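Long-range contacts in D-alanyl transferase DltD (PDB 6O93), which probably takes part in the D-alanylation of lipoteichoic acid in the Gram-positive cell wall, as a membrane-associated member of the DltD family: residues K97-I102 against K286-L291; S104-V109 against W265-S270; L291-P296 against N330-S335. One frame throughout, in Å; residues are numbered along the deposited sequence.

Contact 1: residues K97-I102 against K286-L291; sequences KKAVFI and KNVDVL
The carbonyl oxygen of Lys97 is gripped across the contact by the backbone N of Asp289, with O to N at 2.9 Å. A water that bridges to Asn287 O adds a weak bond to the same oxygen. The Asp289 N to Lys97 O bond is the first of the parallel ladder between strands 98-102 and 289-294, inner strands of the five-stranded parallel sheet of the SGNH-hydrolase-like fold. Ala99 then uses both its N and its O, to Asp289 O and Leu291 N. Phe101 N continues the ladder to Leu291 O, at 2.9 Å and nearly straight (170°). The short strand axes are twisted by 33°.

Lys98, Val100, Asp289 and Leu291 share one face. There the extended chain of Lys98 runs alongside Asp289, pointing the same way. Lys98 NZ stays 4.9 Å from Asp289 OD2, too far for a salt bridge. The ammonium group instead bonds to the carbonyl oxygens of Phe365 and Gln368, at and just past the C-terminal end of helix 352-367. The nearby carboxylate probably favours its charged form.

Ala99 and Val290 point to the other face. Val288, just before the strand, and Val290 pack on Leu283 of helix 272-285. Val288 reaches Ala99 CB with CG1, at 3.9 Å. Val290 CG1 stands anti to its own backbone N (chi1 -176°), on the carbonyl side, and this branch meets Phe101 CB at 3.9 Å.

Contact 2: residues S104-V109 against W265-S270; sequences SPQWFV and WDYRFS. With NA (sodium ion), chain K.
One hydrogen bond joins the two loops directly: Ser270 OG donates to Val109 O at 2.6 Å. The donor is tilted 22° from the carbonyl plane. Rotation of the Ser270 hydroxyl to the carbonyl side, anti to the backbone N (chi1 179°), sets OG where it meets Val109 O. The same OG accepts from Glu272 N, capping a backbone N at the turn into helix 272-285. A water links Gln106 NE2 to Tyr267 OH, the second bond being weak.

Packing centres on the Tyr267 ring. One face carries Pro105 O, 3.2 Å above the plane, and the CA of Gln106. The latter is a CH-pi contact, 4.0 Å from CA to the ring centroid. Pro105 CB comes to Tyr267 CD2, and Val109 CG1 lies beside CE1 of the same ring at 3.9 Å. Phe108 is the centre of an inverse gamma turn. Its O comes 3.1 Å from Tyr267 CA in a CA-H...O contact, and its CB rests 3.8 Å from Ser270 CB.

Within 265-270, Arg268 grips the Asp266 carboxylate side-on with NE and NH2. Asp266 OD1 also takes Arg268 N in an Asx turn.

At the start of 104-109, Ser104 OG binds the sodium ion at 2.9 Å, with Ser46 and Glu48 also in the site.

Segment 104-109 follows strand 98-102. The loop 265-270 leads into helix 272-285. Helix 309-324 packs on both loops, Leu312 on Pro105 and Val315 on Tyr267.

Contact 3: residues L291-P296 against N330-S335; sequences LFVIPP and NIADFS
The 291-294 part of strand 289-294 and strand 331-333 run parallel, their short axes 11° apart. Four backbone bonds tie Phe292 N to Asn330 O, Ala332 N to Phe292 O, Ile294 N to Ala332 O and Phe334 N to Ile294 O. The shortest, Ala332 N to Phe292 O, is 2.7 Å. Strand 331-333 is the outermost strand on this side of the sheet, and 289-294 is its inner neighbour.

On one face Leu291 bends toward the second strand. Its CD1 lies 3.6 Å from Asn330 O and also touches Ala332 CB. Val293 CG1 meets the ring edge of Phe334 at CD2, 4.2 Å away. Helix 352-367 packs here through Val358 and Val362.

The opposite face carries Phe292, Ile294, Ile331 and Asp333. Asn330 O lies at the edge of the Phe292 ring, in its plane, 3.7 Å from CD1. Ile294 CB lies against Asp333 OD1, their side chains crossing at a slant. Asp333 OD1 accepts from Ser335 OG on the syn side at 2.6 Å, and from Ser335 N, which comes from above the carboxylate plane, in an Asx turn. Past the strands, the Pro296 ring rests on Phe334 O.

Asp333 OD2 forms a salt bridge with Lys320 of helix 309-324. The carboxylate is therefore held through both oxygens, and the lysine and two Ser335 donors probably stabilise its negative charge although OD1 faces an aliphatic neighbour.

Contacts 1 and 3 are neighbouring steps of one parallel sheet. They share strand 289-294 and Leu291, and their centres lie about 13 Å apart. The sheet continues from 98-102 to 40-44 on the far side. Contact 2 lies beyond the C-terminal end of strand 98-102, its centre about 23 Å from that of contact 1 and 16 Å from that of contact 3. Along the chain it nests inside the loop closed by contact 1, and contact 3 follows. Trp107 packs on Phe101, and Pro105 on Pro295. The central strands thus lead into loops beside the sodium site, near a possible Ser-His-Asp triad consistent with the SGNH-hydrolase clan.

Contact 1: residues K97-I102 against K286-L291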
loop_
_atom_site.group_PDB
_atom_site.type_symbol
_atom_site.label_atom_id
_atom_site.label_comp_id
_atom_site.label_asym_id
_atom_site.label_seq_id
_atom_site.Cartn_x
_atom_site.Cartn_y
_atom_site.Cartn_z
ATOM N N LYS A 97 4.344 -16.631 2.317
ATOM C CA LYS A 97 3.271 -16.417 1.362
ATOM C C LYS A 97 3.661 -15.321 0.373
ATOM O O LYS A 97 4.803 -14.843 0.356
ATOM C CB LYS A 97 1.976 -16.093 2.110
ATOM C CG LYS A 97 1.551 -17.214 3.051
ATOM C CD LYS A 97 0.082 -17.141 3.416
ATOM C CE LYS A 97 -0.335 -18.364 4.217
ATOM N NZ LYS A 97 0.512 -18.553 5.430
ATOM N N LYS A 98 2.709 -14.931 -0.469
ATOM C CA LYS A 98 2.939 -13.936 -1.502
ATOM C C LYS A 98 2.142 -12.673 -1.209
ATOM O O LYS A 98 1.050 -12.725 -0.636
ATOM C CB LYS A 98 2.560 -14.480 -2.884
ATOM C CG LYS A 98 3.487 -15.576 -3.379
ATOM C CD LYS A 98 3.192 -15.956 -4.818
ATOM C CE LYS A 98 4.245 -16.910 -5.357
ATOM N NZ LYS A 98 3.896 -17.427 -6.705
ATOM N N ALA A 99 2.703 -11.534 -1.607
ATOM C CA ALA A 99 2.058 -10.248 -1.403
ATOM C C ALA A 99 2.352 -9.343 -2.590
ATOM O O ALA A 99 3.270 -9.589 -3.378
ATOM C CB ALA A 99 2.527 -9.582 -0.104
ATOM N N VAL A 100 1.547 -8.294 -2.713
ATOM C CA VAL A 100 1.723 -7.267 -3.732
ATOM C C VAL A 100 1.830 -5.928 -3.021
ATOM O O VAL A 100 1.045 -5.639 -2.110
ATOM C CB VAL A 100 0.564 -7.268 -4.747
ATOM C CG1 VAL A 100 0.747 -6.160 -5.773
ATOM C CG2 VAL A 100 0.467 -8.620 -5.437
ATOM N N PHE A 101 2.807 -5.120 -3.427
ATOM C CA PHE A 101 3.080 -3.832 -2.792
ATOM C C PHE A 101 3.088 -2.763 -3.875
ATOM O O PHE A 101 3.965 -2.762 -4.744
ATOM C CB PHE A 101 4.412 -3.862 -2.040
ATOM C CG PHE A 101 4.573 -2.748 -1.043
ATOM C CD1 PHE A 101 4.881 -1.463 -1.461
ATOM C CD2 PHE A 101 4.427 -2.989 0.311
ATOM C CE1 PHE A 101 5.032 -0.438 -0.545
ATOM C CE2 PHE A 101 4.576 -1.967 1.234
ATOM C CZ PHE A 101 4.880 -0.691 0.804
ATOM N N ILE A 102 2.121 -1.855 -3.826
ATOM C CA ILE A 102 1.982 -0.807 -4.829
ATOM C C ILE A 102 2.592 0.468 -4.261
ATOM O O ILE A 102 2.039 1.086 -3.344
ATOM C CB ILE A 102 0.517 -0.605 -5.233
ATOM C CG1 ILE A 102 -0.010 -1.883 -5.893
ATOM C CG2 ILE A 102 0.390 0.583 -6.183
ATOM C CD1 ILE A 102 -1.488 -1.869 -6.164
ATOM N N LYS A 286 9.671 -12.487 7.428
ATOM C CA LYS A 286 8.677 -13.547 7.322
ATOM C C LYS A 286 8.753 -14.277 5.984
ATOM O O LYS A 286 7.819 -15.002 5.626
ATOM C CB LYS A 286 7.275 -12.975 7.544
ATOM C CG LYS A 286 7.059 -12.380 8.934
ATOM C CD LYS A 286 7.169 -13.435 10.025
ATOM C CE LYS A 286 7.054 -12.824 11.410
ATOM N NZ LYS A 286 7.375 -13.816 12.473
ATOM N N ASN A 287 9.847 -14.104 5.244
ATOM C CA ASN A 287 10.071 -14.836 3.999
ATOM C C ASN A 287 8.904 -14.644 3.033
ATOM O O ASN A 287 8.423 -15.594 2.414
ATOM C CB ASN A 287 10.309 -16.322 4.278
ATOM C CG ASN A 287 10.800 -17.077 3.058
ATOM O OD1 ASN A 287 10.132 -17.987 2.565
ATOM N ND2 ASN A 287 11.970 -16.697 2.559
ATOM N N VAL A 288 8.441 -13.404 2.909
ATOM C CA VAL A 288 7.318 -13.073 2.040
ATOM C C VAL A 288 7.847 -12.766 0.646
ATOM O O VAL A 288 8.733 -11.920 0.480
ATOM C CB VAL A 288 6.523 -11.881 2.597
ATOM C CG1 VAL A 288 5.280 -11.628 1.751
ATOM C CG2 VAL A 288 6.151 -12.116 4.056
ATOM N N ASP A 289 7.298 -13.452 -0.354
ATOM C CA ASP A 289 7.601 -13.179 -1.751
ATOM C C ASP A 289 6.686 -12.057 -2.226
ATOM O O ASP A 289 5.463 -12.152 -2.089
ATOM C CB ASP A 289 7.404 -14.441 -2.593
ATOM C CG ASP A 289 8.059 -14.351 -3.959
ATOM O OD1 ASP A 289 8.784 -13.366 -4.224
ATOM O OD2 ASP A 289 7.849 -15.277 -4.771
ATOM N N VAL A 290 7.272 -10.993 -2.771
ATOM C CA VAL A 290 6.547 -9.749 -2.995
ATOM C C VAL A 290 6.766 -9.264 -4.419
ATOM O O VAL A 290 7.896 -9.260 -4.919
ATOM C CB VAL A 290 6.981 -8.660 -1.992
ATOM C CG1 VAL A 290 6.135 -7.406 -2.171
ATOM C CG2 VAL A 290 6.887 -9.183 -0.572
ATOM N N LEU A 291 5.680 -8.839 -5.062
ATOM C CA LEU A 291 5.741 -8.123 -6.329
ATOM C C LEU A 291 5.507 -6.641 -6.057
ATOM O O LEU A 291 4.451 -6.261 -5.536
ATOM C CB LEU A 291 4.702 -8.661 -7.313
ATOM C CG LEU A 291 4.537 -7.862 -8.610
ATOM C CD1 LEU A 291 5.828 -7.851 -9.423
ATOM C CD2 LEU A 291 3.392 -8.423 -9.425
HETATM O O HOH W 1 7.635 -16.861 0.154
#

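Contact 2: residues S104-V109 against W265-S270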
loop_
_atom_site.group_PDB
_atom_site.type_symbol
_atom_site.label_atom_id
_atom_site.label_comp_id
_atom_site.label_asym_id
_atom_site.label_seq_id
_atom_site.Cartn_x
_atom_site.Cartn_y
_atom_site.Cartn_z
ATOM N N SER A 104 3.724 4.417 -4.359
ATOM C CA SER A 104 3.265 5.681 -4.914
ATOM C C SER A 104 4.421 6.667 -4.848
ATOM O O SER A 104 4.913 6.956 -3.743
ATOM C CB SER A 104 2.055 6.221 -4.147
ATOM O OG SER A 104 0.903 5.426 -4.372
ATOM N N PRO A 105 4.908 7.194 -5.973
ATOM C CA PRO A 105 5.968 8.212 -5.889
ATOM C C PRO A 105 5.593 9.376 -4.998
ATOM O O PRO A 105 6.470 9.977 -4.361
ATOM C CB PRO A 105 6.142 8.655 -7.347
ATOM C CG PRO A 105 5.627 7.527 -8.158
ATOM C CD PRO A 105 4.512 6.926 -7.365
ATOM N N GLN A 106 4.301 9.702 -4.924
ATOM C CA GLN A 106 3.848 10.841 -4.138
ATOM C C GLN A 106 4.057 10.631 -2.645
ATOM O O GLN A 106 4.005 11.602 -1.884
ATOM C CB GLN A 106 2.370 11.117 -4.423
ATOM C CG GLN A 106 2.055 11.425 -5.884
ATOM C CD GLN A 106 1.959 10.174 -6.749
ATOM O OE1 GLN A 106 1.918 9.052 -6.239
ATOM N NE2 GLN A 106 1.931 10.365 -8.062
ATOM N N TRP A 107 4.287 9.390 -2.211
ATOM C CA TRP A 107 4.596 9.136 -0.807
ATOM C C TRP A 107 5.886 9.821 -0.382
ATOM O O TRP A 107 6.013 10.250 0.772
ATOM C CB TRP A 107 4.729 7.634 -0.554
ATOM C CG TRP A 107 3.455 6.857 -0.587
ATOM C CD1 TRP A 107 2.194 7.338 -0.787
ATOM C CD2 TRP A 107 3.322 5.444 -0.403
ATOM N NE1 TRP A 107 1.284 6.307 -0.740
ATOM C CE2 TRP A 107 1.954 5.136 -0.503
ATOM C CE3 TRP A 107 4.232 4.410 -0.158
ATOM C CZ2 TRP A 107 1.471 3.835 -0.371
ATOM C CZ3 TRP A 107 3.753 3.121 -0.027
ATOM C CH2 TRP A 107 2.385 2.844 -0.134
ATOM N N PHE A 108 6.854 9.920 -1.289
ATOM C CA PHE A 108 8.229 10.262 -0.933
ATOM C C PHE A 108 8.443 11.774 -0.991
ATOM O O PHE A 108 9.320 12.289 -1.684
ATOM C CB PHE A 108 9.197 9.513 -1.846
ATOM C CG PHE A 108 9.105 8.017 -1.712
ATOM C CD1 PHE A 108 8.077 7.314 -2.324
ATOM C CD2 PHE A 108 10.033 7.315 -0.963
ATOM C CE1 PHE A 108 7.981 5.941 -2.193
ATOM C CE2 PHE A 108 9.945 5.940 -0.830
ATOM C CZ PHE A 108 8.914 5.252 -1.443
ATOM N N VAL A 109 7.621 12.487 -0.223
ATOM C CA VAL A 109 7.753 13.935 -0.128
ATOM C C VAL A 109 8.852 14.295 0.868
ATOM O O VAL A 109 9.309 13.467 1.663
ATOM C CB VAL A 109 6.414 14.596 0.250
ATOM C CG1 VAL A 109 5.422 14.468 -0.900
ATOM C CG2 VAL A 109 5.841 13.978 1.526
ATOM N N TRP A 265 8.131 20.302 -7.599
ATOM C CA TRP A 265 7.914 19.121 -6.777
ATOM C C TRP A 265 9.028 18.105 -7.001
ATOM O O TRP A 265 9.521 17.929 -8.120
ATOM C CB TRP A 265 6.555 18.494 -7.086
ATOM C CG TRP A 265 5.399 19.286 -6.556
ATOM C CD1 TRP A 265 5.429 20.565 -6.081
ATOM C CD2 TRP A 265 4.041 18.847 -6.435
ATOM N NE1 TRP A 265 4.173 20.951 -5.677
ATOM C CE2 TRP A 265 3.304 19.913 -5.884
ATOM C CE3 TRP A 265 3.377 17.655 -6.741
ATOM C CZ2 TRP A 265 1.935 19.824 -5.634
ATOM C CZ3 TRP A 265 2.020 17.568 -6.492
ATOM C CH2 TRP A 265 1.314 18.646 -5.945
ATOM N N ASP A 266 9.417 17.431 -5.921
ATOM C CA ASP A 266 10.587 16.566 -5.927
ATOM C C ASP A 266 10.362 15.440 -4.930
ATOM O O ASP A 266 10.087 15.699 -3.754
ATOM C CB ASP A 266 11.843 17.369 -5.572
ATOM C CG ASP A 266 13.122 16.612 -5.841
ATOM O OD1 ASP A 266 13.052 15.398 -6.124
ATOM O OD2 ASP A 266 14.200 17.241 -5.776
ATOM N N TYR A 267 10.479 14.199 -5.400
ATOM C CA TYR A 267 10.276 13.019 -4.567
ATOM C C TYR A 267 11.561 12.233 -4.340
ATOM O O TYR A 267 11.501 11.085 -3.887
ATOM C CB TYR A 267 9.227 12.097 -5.194
ATOM C CG TYR A 267 7.877 12.725 -5.452
ATOM C CD1 TYR A 267 7.301 13.603 -4.543
ATOM C CD2 TYR A 267 7.170 12.431 -6.610
ATOM C CE1 TYR A 267 6.060 14.171 -4.785
ATOM C CE2 TYR A 267 5.933 12.990 -6.860
ATOM C CZ TYR A 267 5.382 13.858 -5.948
ATOM O OH TYR A 267 4.149 14.409 -6.207
ATOM N N ARG A 268 12.722 12.813 -4.647
ATOM C CA ARG A 268 13.976 12.077 -4.545
ATOM C C ARG A 268 14.492 11.972 -3.116
ATOM O O ARG A 268 15.281 11.066 -2.826
ATOM C CB ARG A 268 15.043 12.738 -5.421
ATOM C CG ARG A 268 14.743 12.684 -6.912
ATOM C CD ARG A 268 15.760 13.489 -7.702
ATOM N NE ARG A 268 15.731 14.898 -7.322
ATOM C CZ ARG A 268 16.680 15.779 -7.620
ATOM N NH1 ARG A 268 17.752 15.408 -8.306
ATOM N NH2 ARG A 268 16.558 17.035 -7.222
ATOM N N PHE A 269 14.073 12.865 -2.222
ATOM C CA PHE A 269 14.585 12.912 -0.857
ATOM C C PHE A 269 13.411 12.852 0.109
ATOM O O PHE A 269 12.504 13.689 0.039
ATOM C CB PHE A 269 15.413 14.178 -0.633
ATOM C CG PHE A 269 16.329 14.506 -1.778
ATOM C CD1 PHE A 269 17.487 13.776 -1.989
ATOM C CD2 PHE A 269 16.027 15.541 -2.650
ATOM C CE1 PHE A 269 18.330 14.074 -3.042
ATOM C CE2 PHE A 269 16.868 15.842 -3.707
ATOM C CZ PHE A 269 18.021 15.109 -3.901
ATOM N N SER A 270 13.425 11.868 1.009
ATOM C CA SER A 270 12.272 11.669 1.876
ATOM C C SER A 270 12.557 10.698 3.016
ATOM O O SER A 270 13.277 9.707 2.828
ATOM C CB SER A 270 11.088 11.149 1.058
ATOM O OG SER A 270 9.961 10.935 1.887
HETATM NA NA NA K . -1.798 6.549 -4.323
HETATM O O HOH W 2 2.082 13.431 -8.609
#

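Contact 3: residues L291-P296 against N330-S335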
loop_
_atom_site.group_PDB
_atom_site.type_symbol
_atom_site.label_atom_id
_atom_site.label_comp_id
_atom_site.label_asym_id
_atom_site.label_seq_id
_atom_site.Cartn_x
_atom_site.Cartn_y
_atom_site.Cartn_z
ATOM N N LEU A 291 5.680 -8.839 -5.062
ATOM C CA LEU A 291 5.741 -8.123 -6.329
ATOM C C LEU A 291 5.507 -6.641 -6.057
ATOM O O LEU A 291 4.451 -6.261 -5.536
ATOM C CB LEU A 291 4.702 -8.661 -7.313
ATOM C CG LEU A 291 4.537 -7.862 -8.610
ATOM C CD1 LEU A 291 5.828 -7.851 -9.423
ATOM C CD2 LEU A 291 3.392 -8.423 -9.425
ATOM N N PHE A 292 6.487 -5.813 -6.405
ATOM C CA PHE A 292 6.395 -4.371 -6.231
ATOM C C PHE A 292 5.979 -3.713 -7.539
ATOM O O PHE A 292 6.486 -4.059 -8.610
ATOM C CB PHE A 292 7.730 -3.796 -5.752
ATOM C CG PHE A 292 8.146 -4.291 -4.397
ATOM C CD1 PHE A 292 8.874 -5.463 -4.267
ATOM C CD2 PHE A 292 7.800 -3.594 -3.254
ATOM C CE1 PHE A 292 9.252 -5.926 -3.019
ATOM C CE2 PHE A 292 8.175 -4.053 -2.003
ATOM C CZ PHE A 292 8.901 -5.220 -1.887
ATOM N N VAL A 293 5.057 -2.759 -7.445
ATOM C CA VAL A 293 4.511 -2.060 -8.604
ATOM C C VAL A 293 4.816 -0.577 -8.459
ATOM O O VAL A 293 4.597 0.005 -7.390
ATOM C CB VAL A 293 2.995 -2.294 -8.741
ATOM C CG1 VAL A 293 2.448 -1.567 -9.960
ATOM C CG2 VAL A 293 2.691 -3.785 -8.820
ATOM N N ILE A 294 5.323 0.031 -9.527
ATOM C CA ILE A 294 5.579 1.465 -9.577
ATOM C C ILE A 294 4.722 2.045 -10.696
ATOM O O ILE A 294 4.926 1.706 -11.866
ATOM C CB ILE A 294 7.063 1.791 -9.812
ATOM C CG1 ILE A 294 7.937 1.128 -8.745
ATOM C CG2 ILE A 294 7.277 3.304 -9.798
ATOM C CD1 ILE A 294 9.424 1.310 -8.977
ATOM N N PRO A 295 3.762 2.917 -10.402
ATOM C CA PRO A 295 2.910 3.460 -11.455
ATOM C C PRO A 295 3.541 4.681 -12.095
ATOM O O PRO A 295 4.504 5.250 -11.561
ATOM C CB PRO A 295 1.627 3.832 -10.702
ATOM C CG PRO A 295 2.133 4.260 -9.367
ATOM C CD PRO A 295 3.342 3.395 -9.070
ATOM N N PRO A 296 3.030 5.113 -13.244
ATOM C CA PRO A 296 3.477 6.389 -13.813
ATOM C C PRO A 296 2.568 7.538 -13.415
ATOM O O PRO A 296 1.605 7.353 -12.662
ATOM C CB PRO A 296 3.415 6.127 -15.320
ATOM C CG PRO A 296 2.238 5.192 -15.460
ATOM C CD PRO A 296 2.190 4.357 -14.191
ATOM N N ASN A 330 11.277 -8.951 -7.904
ATOM C CA ASN A 330 9.987 -8.936 -8.592
ATOM C C ASN A 330 9.479 -7.498 -8.587
ATOM O O ASN A 330 8.888 -7.043 -7.605
ATOM C CB ASN A 330 8.994 -9.876 -7.917
ATOM C CG ASN A 330 9.517 -11.293 -7.797
ATOM O OD1 ASN A 330 10.029 -11.865 -8.758
ATOM N ND2 ASN A 330 9.391 -11.865 -6.608
ATOM N N ILE A 331 9.704 -6.784 -9.688
ATOM C CA ILE A 331 9.360 -5.369 -9.788
ATOM C C ILE A 331 8.667 -5.132 -11.122
ATOM O O ILE A 331 9.257 -5.365 -12.183
ATOM C CB ILE A 331 10.596 -4.464 -9.660
ATOM C CG1 ILE A 331 11.360 -4.777 -8.372
ATOM C CG2 ILE A 331 10.181 -2.994 -9.686
ATOM C CD1 ILE A 331 12.649 -3.994 -8.224
ATOM N N ALA A 332 7.425 -4.655 -11.067
ATOM C CA ALA A 332 6.688 -4.234 -12.258
ATOM C C ALA A 332 6.761 -2.712 -12.315
ATOM O O ALA A 332 5.949 -2.008 -11.714
ATOM C CB ALA A 332 5.249 -4.735 -12.219
ATOM N N ASP A 333 7.752 -2.202 -13.043
ATOM C CA ASP A 333 8.001 -0.763 -13.129
ATOM C C ASP A 333 7.269 -0.214 -14.347
ATOM O O ASP A 333 7.735 -0.352 -15.480
ATOM C CB ASP A 333 9.498 -0.483 -13.209
ATOM C CG ASP A 333 9.813 1.001 -13.263
ATOM O OD1 ASP A 333 8.882 1.817 -13.090
ATOM O OD2 ASP A 333 10.993 1.352 -13.483
ATOM N N PHE A 334 6.123 0.422 -14.113
ATOM C CA PHE A 334 5.367 1.074 -15.171
ATOM C C PHE A 334 5.552 2.592 -15.170
ATOM O O PHE A 334 4.745 3.309 -15.770
ATOM C CB PHE A 334 3.882 0.723 -15.051
ATOM C CG PHE A 334 3.591 -0.745 -15.205
ATOM C CD1 PHE A 334 3.765 -1.376 -16.424
ATOM C CD2 PHE A 334 3.131 -1.490 -14.132
ATOM C CE1 PHE A 334 3.494 -2.725 -16.569
ATOM C CE2 PHE A 334 2.859 -2.839 -14.270
ATOM C CZ PHE A 334 3.040 -3.456 -15.490
ATOM N N SER A 335 6.602 3.096 -14.514
ATOM C CA SER A 335 6.828 4.535 -14.477
ATOM C C SER A 335 7.164 5.102 -15.852
ATOM O O SER A 335 6.965 6.299 -16.078
ATOM C CB SER A 335 7.948 4.872 -13.488
ATOM O OG SER A 335 9.183 4.309 -13.896
#